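Local structure of esterase (7ATL) at residues T308-L322 / L327-W339. The protein hydrolyses carboxylic esters as a family VIII carboxylesterase of beta-lactamase-like fold and also shows promiscuous acyltransferase activity. Residues are numbered along the deposited sequence; the frame is centred on the assembly and turned at random.
Sequences TQGPGWGFGFGGAVL and LAATPQHNGTLQW
Gln332 OE1 lies in the ring plane of Trp313, 3.4 Å from Trp313 CZ2, and Thr336 CG2 meets the same edge of the indole. Trp313 is tightly packed on both faces by its own segment, with Gln309 CB over one and Leu322 CD1 over the centre of the other. The Gln338 chain runs extended (chi1 174°) past the indole, and its NE2 gives a nearly straight bond (165°) to Gln309 OE1, 2.9 Å away. Gln338 OE1 in turn accepts from Gln332 NE2. The backbones of strands 320-322 and 337-341 pair antiparallel in the sheet of the beta-lactamase-like fold, Ala320 and Gln338 forming a hydrogen-bonded pair and Val321 and Leu337 a non-hydrogen-bonded one. At the buried end the Phe315 edge meets a face of Trp339 in a T-shaped stack (planes at 88°), while Trp339 NE1 is hydrogen-bonded to Tyr171 OH and its side chain touches the putative SxxK residues, consistent with a place beside the active site. Toward solvent the contact is thinner: the exposed residues Pro311 and Leu327 meet with Pro311 CB 3.7 Å from Leu327 CG, and a water bridges Trp313 NE1 to Ala328 O.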
ATOM      1  N   THR A 308      -6.124   2.946  13.299  1.00 27.48           N
ATOM      2  CA  THR A 308      -5.191   3.013  12.155  1.00 28.87           C
ATOM      3  C   THR A 308      -5.840   3.654  10.916  1.00 29.27           C
ATOM      4  O   THR A 308      -5.089   4.135  10.058  1.00 32.25           O
ATOM      5  CB  THR A 308      -4.632   1.627  11.875  1.00 30.60           C
ATOM      6  OG1 THR A 308      -5.746   0.931  11.328  1.00 28.45           O
ATOM      7  CG2 THR A 308      -4.049   0.987  13.117  1.00 32.09           C
ATOM      8  N   GLN A 309      -7.166   3.624  10.801  1.00 29.94           N
ATOM      9  CA  GLN A 309      -7.977   4.395   9.822  1.00 29.39           C
ATOM     10  C   GLN A 309      -9.005   5.215  10.600  1.00 31.12           C
ATOM     11  O   GLN A 309     -10.152   5.345  10.131  1.00 31.53           O
ATOM     12  CB  GLN A 309      -8.742   3.476   8.873  1.00 30.36           C
ATOM     13  CG  GLN A 309      -7.868   2.457   8.164  1.00 30.48           C
ATOM     14  CD  GLN A 309      -7.246   3.059   6.935  1.00 28.70           C
ATOM     15  OE1 GLN A 309      -7.725   2.857   5.828  1.00 32.51           O
ATOM     16  NE2 GLN A 309      -6.199   3.840   7.129  1.00 29.47           N
ATOM     17  N   GLY A 310      -8.601   5.754  11.746  1.00 30.74           N
ATOM     18  CA  GLY A 310      -9.539   6.367  12.693  1.00 34.08           C
ATOM     19  C   GLY A 310     -10.148   5.305  13.604  1.00 37.29           C
ATOM     20  O   GLY A 310      -9.778   4.118  13.527  1.00 33.08           O
ATOM     21  N   PRO A 311     -11.094   5.722  14.484  1.00 37.76           N
ATOM     22  CA  PRO A 311     -11.666   4.830  15.498  1.00 37.28           C
ATOM     23  C   PRO A 311     -12.235   3.545  14.864  1.00 37.98           C
ATOM     24  O   PRO A 311     -12.868   3.653  13.825  1.00 35.61           O
ATOM     25  CB  PRO A 311     -12.784   5.675  16.130  1.00 37.51           C
ATOM     26  CG  PRO A 311     -12.353   7.115  15.883  1.00 37.37           C
ATOM     27  CD  PRO A 311     -11.666   7.081  14.533  1.00 37.41           C
ATOM     28  N   GLY A 312     -11.954   2.390  15.481  1.00 34.42           N
ATOM     29  CA  GLY A 312     -12.576   1.083  15.198  1.00 32.92           C
ATOM     30  C   GLY A 312     -11.644   0.166  14.432  1.00 30.54           C
ATOM     31  O   GLY A 312     -11.986  -0.996  14.207  1.00 29.56           O
ATOM     32  N   TRP A 313     -10.503   0.691  14.016  1.00 29.10           N
ATOM     33  CA  TRP A 313      -9.551   0.007  13.107  1.00 26.70           C
ATOM     34  C   TRP A 313      -8.233  -0.338  13.831  1.00 25.98           C
ATOM     35  O   TRP A 313      -7.584   0.571  14.396  1.00 27.34           O
ATOM     36  CB  TRP A 313      -9.307   0.928  11.925  1.00 25.26           C
ATOM     37  CG  TRP A 313     -10.443   1.101  10.975  1.00 24.94           C
ATOM     38  CD1 TRP A 313     -11.321   2.143  10.931  1.00 25.83           C
ATOM     39  CD2 TRP A 313     -10.715   0.294   9.815  1.00 24.70           C
ATOM     40  NE1 TRP A 313     -12.149   2.020   9.847  1.00 27.26           N
ATOM     41  CE2 TRP A 313     -11.786   0.904   9.134  1.00 26.59           C
ATOM     42  CE3 TRP A 313     -10.159  -0.873   9.288  1.00 24.35           C
ATOM     43  CZ2 TRP A 313     -12.328   0.363   7.973  1.00 26.93           C
ATOM     44  CZ3 TRP A 313     -10.675  -1.392   8.126  1.00 25.02           C
ATOM     45  CH2 TRP A 313     -11.743  -0.780   7.481  1.00 26.66           C
ATOM     46  N   GLY A 314      -7.900  -1.625  13.867  1.00 25.78           N
ATOM     47  CA  GLY A 314      -6.604  -2.156  14.298  1.00 25.19           C
ATOM     48  C   GLY A 314      -5.724  -2.373  13.089  1.00 24.59           C
ATOM     49  O   GLY A 314      -5.927  -1.681  12.088  1.00 25.84           O
ATOM     50  N   PHE A 315      -4.794  -3.314  13.164  1.00 23.66           N
ATOM     51  CA  PHE A 315      -3.920  -3.679  12.031  1.00 23.16           C
ATOM     52  C   PHE A 315      -3.578  -5.163  12.095  1.00 23.52           C
ATOM     53  O   PHE A 315      -3.359  -5.725  13.204  1.00 25.07           O
ATOM     54  CB  PHE A 315      -2.644  -2.845  12.043  1.00 23.95           C
ATOM     55  CG  PHE A 315      -2.053  -2.647  10.676  1.00 23.64           C
ATOM     56  CD1 PHE A 315      -2.479  -1.619   9.865  1.00 23.21           C
ATOM     57  CD2 PHE A 315      -1.070  -3.494  10.202  1.00 24.37           C
ATOM     58  CE1 PHE A 315      -1.929  -1.441   8.608  1.00 23.69           C
ATOM     59  CE2 PHE A 315      -0.507  -3.298   8.951  1.00 24.96           C
ATOM     60  CZ  PHE A 315      -0.956  -2.291   8.144  1.00 23.54           C
ATOM     61  N   GLY A 316      -3.525  -5.768  10.915  1.00 21.86           N
ATOM     62  CA  GLY A 316      -3.239  -7.192  10.719  1.00 22.36           C
ATOM     63  C   GLY A 316      -1.896  -7.348  10.059  1.00 23.66           C
ATOM     64  O   GLY A 316      -0.951  -6.671  10.522  1.00 25.23           O
ATOM     65  N   PHE A 317      -1.823  -8.240   9.068  1.00 23.70           N
ATOM     66  CA  PHE A 317      -0.701  -8.391   8.123  1.00 24.47           C
ATOM     67  C   PHE A 317      -1.216  -8.003   6.741  1.00 27.50           C
ATOM     68  O   PHE A 317      -2.019  -8.790   6.174  1.00 31.96           O
ATOM     69  CB  PHE A 317      -0.176  -9.820   8.117  1.00 24.54           C
ATOM     70  CG  PHE A 317       0.251 -10.391   9.447  1.00 27.28           C
ATOM     71  CD1 PHE A 317       0.678  -9.578  10.486  1.00 29.44           C
ATOM     72  CD2 PHE A 317       0.264 -11.767   9.639  1.00 28.58           C
ATOM     73  CE1 PHE A 317       1.076 -10.120  11.700  1.00 30.09           C
ATOM     74  CE2 PHE A 317       0.681 -12.308  10.842  1.00 30.21           C
ATOM     75  CZ  PHE A 317       1.089 -11.481  11.872  1.00 30.09           C
ATOM     76  N   GLY A 318      -0.818  -6.820   6.249  1.00 26.35           N
ATOM     77  CA  GLY A 318      -1.151  -6.322   4.898  1.00 26.45           C
ATOM     78  C   GLY A 318      -2.082  -5.115   4.887  1.00 24.98           C
ATOM     79  O   GLY A 318      -2.131  -4.437   3.862  1.00 23.11           O
ATOM     80  N   GLY A 319      -2.799  -4.841   5.976  1.00 26.51           N
ATOM     81  CA  GLY A 319      -3.610  -3.611   6.093  1.00 27.03           C
ATOM     82  C   GLY A 319      -4.324  -3.521   7.426  1.00 25.27           C
ATOM     83  O   GLY A 319      -4.021  -4.320   8.294  1.00 22.66           O
ATOM     84  N   ALA A 320      -5.231  -2.559   7.556  1.00 24.90           N
ATOM     85  CA  ALA A 320      -5.991  -2.261   8.787  1.00 27.67           C
ATOM     86  C   ALA A 320      -7.181  -3.226   8.887  1.00 29.78           C
ATOM     87  O   ALA A 320      -7.766  -3.587   7.828  1.00 28.41           O
ATOM     88  CB  ALA A 320      -6.463  -0.821   8.792  1.00 27.62           C
ATOM     89  N   VAL A 321      -7.508  -3.622  10.119  1.00 28.20           N
ATOM     90  CA  VAL A 321      -8.580  -4.589  10.439  1.00 27.64           C
ATOM     91  C   VAL A 321      -9.670  -3.813  11.151  1.00 27.17           C
ATOM     92  O   VAL A 321      -9.341  -3.163  12.143  1.00 25.83           O
ATOM     93  CB  VAL A 321      -8.055  -5.724  11.327  1.00 29.30           C
ATOM     94  CG1 VAL A 321      -9.201  -6.572  11.895  1.00 29.89           C
ATOM     95  CG2 VAL A 321      -7.036  -6.572  10.583  1.00 29.21           C
ATOM     96  N   LEU A 322     -10.903  -3.911  10.669  1.00 26.95           N
ATOM     97  CA  LEU A 322     -12.078  -3.276  11.306  1.00 28.93           C
ATOM     98  C   LEU A 322     -12.506  -4.169  12.464  1.00 30.58           C
ATOM     99  O   LEU A 322     -12.835  -5.338  12.214  1.00 36.33           O
ATOM    100  CB  LEU A 322     -13.177  -3.147  10.254  1.00 29.44           C
ATOM    101  CG  LEU A 322     -14.431  -2.418  10.707  1.00 29.30           C
ATOM    102  CD1 LEU A 322     -14.072  -1.036  11.216  1.00 30.84           C
ATOM    103  CD2 LEU A 322     -15.439  -2.323   9.570  1.00 29.58           C
ATOM    104  N   LEU A 327     -18.398   2.285  15.679  1.00 40.89           N
ATOM    105  CA  LEU A 327     -17.473   3.351  16.101  1.00 38.21           C
ATOM    106  C   LEU A 327     -16.906   4.040  14.859  1.00 38.64           C
ATOM    107  O   LEU A 327     -16.742   5.257  14.918  1.00 42.70           O
ATOM    108  CB  LEU A 327     -16.386   2.709  16.959  1.00 38.90           C
ATOM    109  CG  LEU A 327     -15.446   3.677  17.672  1.00 40.42           C
ATOM    110  CD1 LEU A 327     -16.221   4.667  18.525  1.00 41.56           C
ATOM    111  CD2 LEU A 327     -14.448   2.911  18.529  1.00 39.98           C
ATOM    112  N   ALA A 328     -16.640   3.292  13.778  1.00 38.91           N
ATOM    113  CA  ALA A 328     -15.959   3.755  12.536  1.00 38.63           C
ATOM    114  C   ALA A 328     -16.954   4.335  11.527  1.00 39.97           C
ATOM    115  O   ALA A 328     -16.509   4.950  10.518  1.00 35.93           O
ATOM    116  CB  ALA A 328     -15.198   2.619  11.906  1.00 39.93           C
ATOM    117  N   ALA A 329     -18.247   4.103  11.774  1.00 42.30           N
ATOM    118  CA  ALA A 329     -19.371   4.709  11.028  1.00 39.81           C
ATOM    119  C   ALA A 329     -19.162   4.391   9.555  1.00 34.73           C
ATOM    120  O   ALA A 329     -19.060   5.326   8.773  1.00 30.87           O
ATOM    121  CB  ALA A 329     -19.426   6.195  11.288  1.00 42.30           C
ATOM    122  N   THR A 330     -19.026   3.096   9.265  1.00 34.08           N
ATOM    123  CA  THR A 330     -18.827   2.495   7.928  1.00 34.48           C
ATOM    124  C   THR A 330     -19.896   1.420   7.743  1.00 38.63           C
ATOM    125  O   THR A 330     -20.189   0.689   8.694  1.00 38.06           O
ATOM    126  CB  THR A 330     -17.418   1.895   7.798  1.00 34.08           C
ATOM    127  OG1 THR A 330     -17.218   1.305   6.502  1.00 31.10           O
ATOM    128  CG2 THR A 330     -17.142   0.836   8.848  1.00 35.04           C
ATOM    129  N   PRO A 331     -20.448   1.237   6.515  1.00 39.27           N
ATOM    130  CA  PRO A 331     -21.275   0.070   6.203  1.00 38.57           C
ATOM    131  C   PRO A 331     -20.428  -1.202   6.032  1.00 38.02           C
ATOM    132  O   PRO A 331     -21.001  -2.257   5.851  1.00 38.94           O
ATOM    133  CB  PRO A 331     -21.945   0.459   4.875  1.00 39.57           C
ATOM    134  CG  PRO A 331     -20.909   1.333   4.198  1.00 38.72           C
ATOM    135  CD  PRO A 331     -20.259   2.101   5.337  1.00 39.17           C
ATOM    136  N   GLN A 332     -19.094  -1.092   6.061  1.00 37.41           N
ATOM    137  CA  GLN A 332     -18.200  -2.282   6.022  1.00 37.34           C
ATOM    138  C   GLN A 332     -18.444  -3.096   7.296  1.00 34.81           C
ATOM    139  O   GLN A 332     -18.844  -2.521   8.299  1.00 35.75           O
ATOM    140  CB  GLN A 332     -16.727  -1.894   5.927  1.00 36.23           C
ATOM    141  CG  GLN A 332     -16.378  -1.082   4.699  1.00 34.70           C
ATOM    142  CD  GLN A 332     -15.083  -0.317   4.827  1.00 31.14           C
ATOM    143  OE1 GLN A 332     -14.853   0.440   5.768  1.00 27.17           O
ATOM    144  NE2 GLN A 332     -14.227  -0.511   3.842  1.00 29.31           N
ATOM    145  N   HIS A 333     -18.225  -4.397   7.237  1.00 35.53           N
ATOM    146  CA  HIS A 333     -18.477  -5.316   8.371  1.00 36.74           C
ATOM    147  C   HIS A 333     -17.150  -5.628   9.079  1.00 34.33           C
ATOM    148  O   HIS A 333     -16.081  -5.595   8.427  1.00 32.38           O
ATOM    149  CB  HIS A 333     -19.183  -6.585   7.879  1.00 38.70           C
ATOM    150  CG  HIS A 333     -20.552  -6.379   7.310  1.00 43.01           C
ATOM    151  ND1 HIS A 333     -20.759  -5.991   6.008  1.00 40.83           N
ATOM    152  CD2 HIS A 333     -21.783  -6.605   7.834  1.00 46.79           C
ATOM    153  CE1 HIS A 333     -22.056  -5.934   5.776  1.00 45.67           C
ATOM    154  NE2 HIS A 333     -22.705  -6.312   6.874  1.00 46.08           N
ATOM    155  N   ASN A 334     -17.226  -5.974  10.360  1.00 30.18           N
ATOM    156  CA  ASN A 334     -16.049  -6.383  11.149  1.00 29.81           C
ATOM    157  C   ASN A 334     -15.311  -7.469  10.384  1.00 29.12           C
ATOM    158  O   ASN A 334     -15.985  -8.284   9.765  1.00 34.71           O
ATOM    159  CB  ASN A 334     -16.448  -6.804  12.551  1.00 30.95           C
ATOM    160  CG  ASN A 334     -17.042  -5.649  13.330  1.00 32.70           C
ATOM    161  OD1 ASN A 334     -16.747  -4.473  13.121  1.00 33.47           O
ATOM    162  ND2 ASN A 334     -17.916  -5.986  14.243  1.00 37.36           N
ATOM    163  N   GLY A 335     -13.973  -7.427  10.414  1.00 28.16           N
ATOM    164  CA  GLY A 335     -13.074  -8.356   9.699  1.00 28.57           C
ATOM    165  C   GLY A 335     -12.564  -7.791   8.374  1.00 27.71           C
ATOM    166  O   GLY A 335     -11.705  -8.448   7.753  1.00 26.77           O
ATOM    167  N   THR A 336     -13.119  -6.656   7.933  1.00 27.19           N
ATOM    168  CA  THR A 336     -12.721  -5.922   6.714  1.00 26.53           C
ATOM    169  C   THR A 336     -11.232  -5.595   6.811  1.00 26.35           C
ATOM    170  O   THR A 336     -10.793  -5.135   7.874  1.00 26.60           O
ATOM    171  CB  THR A 336     -13.554  -4.655   6.528  1.00 26.34           C
ATOM    172  OG1 THR A 336     -14.830  -5.075   6.063  1.00 27.96           O
ATOM    173  CG2 THR A 336     -12.975  -3.708   5.509  1.00 26.83           C
ATOM    174  N   LEU A 337     -10.487  -5.913   5.761  1.00 26.32           N
ATOM    175  CA  LEU A 337      -9.058  -5.561   5.614  1.00 26.33           C
ATOM    176  C   LEU A 337      -9.004  -4.417   4.610  1.00 27.26           C
ATOM    177  O   LEU A 337      -9.606  -4.569   3.543  1.00 27.27           O
ATOM    178  CB  LEU A 337      -8.273  -6.779   5.121  1.00 25.79           C
ATOM    179  CG  LEU A 337      -6.753  -6.639   5.191  1.00 26.41           C
ATOM    180  CD1 LEU A 337      -6.285  -6.667   6.642  1.00 26.83           C
ATOM    181  CD2 LEU A 337      -6.064  -7.726   4.377  1.00 27.01           C
ATOM    182  N   GLN A 338      -8.324  -3.321   4.943  1.00 26.74           N
ATOM    183  CA  GLN A 338      -8.288  -2.110   4.090  1.00 25.76           C
ATOM    184  C   GLN A 338      -6.941  -1.420   4.221  1.00 24.93           C
ATOM    185  O   GLN A 338      -6.397  -1.389   5.321  1.00 24.38           O
ATOM    186  CB  GLN A 338      -9.364  -1.123   4.534  1.00 26.56           C
ATOM    187  CG  GLN A 338      -9.317   0.226   3.821  1.00 26.54           C
ATOM    188  CD  GLN A 338     -10.537   1.028   4.192  1.00 27.02           C
ATOM    189  OE1 GLN A 338     -11.622   0.784   3.710  1.00 27.25           O
ATOM    190  NE2 GLN A 338     -10.379   1.982   5.087  1.00 28.51           N
ATOM    191  N   TRP A 339      -6.480  -0.820   3.138  1.00 25.83           N
ATOM    192  CA  TRP A 339      -5.390   0.185   3.166  1.00 27.39           C
ATOM    193  C   TRP A 339      -5.456   0.989   1.867  1.00 28.51           C
ATOM    194  O   TRP A 339      -6.443   0.795   1.118  1.00 28.60           O
ATOM    195  CB  TRP A 339      -4.048  -0.522   3.384  1.00 27.12           C
ATOM    196  CG  TRP A 339      -3.043   0.317   4.094  1.00 24.57           C
ATOM    197  CD1 TRP A 339      -1.829   0.686   3.614  1.00 24.00           C
ATOM    198  CD2 TRP A 339      -3.163   0.892   5.401  1.00 26.13           C
ATOM    199  NE1 TRP A 339      -1.186   1.466   4.525  1.00 24.29           N
ATOM    200  CE2 TRP A 339      -1.984   1.625   5.629  1.00 26.53           C
ATOM    201  CE3 TRP A 339      -4.138   0.868   6.406  1.00 27.22           C
ATOM    202  CZ2 TRP A 339      -1.760   2.326   6.817  1.00 26.83           C
ATOM    203  CZ3 TRP A 339      -3.922   1.560   7.579  1.00 26.99           C
ATOM    204  CH2 TRP A 339      -2.742   2.276   7.780  1.00 27.76           C
TER
HETATM  205  O   HOH W   1     -14.115   3.970   8.828  1.00 23.38           O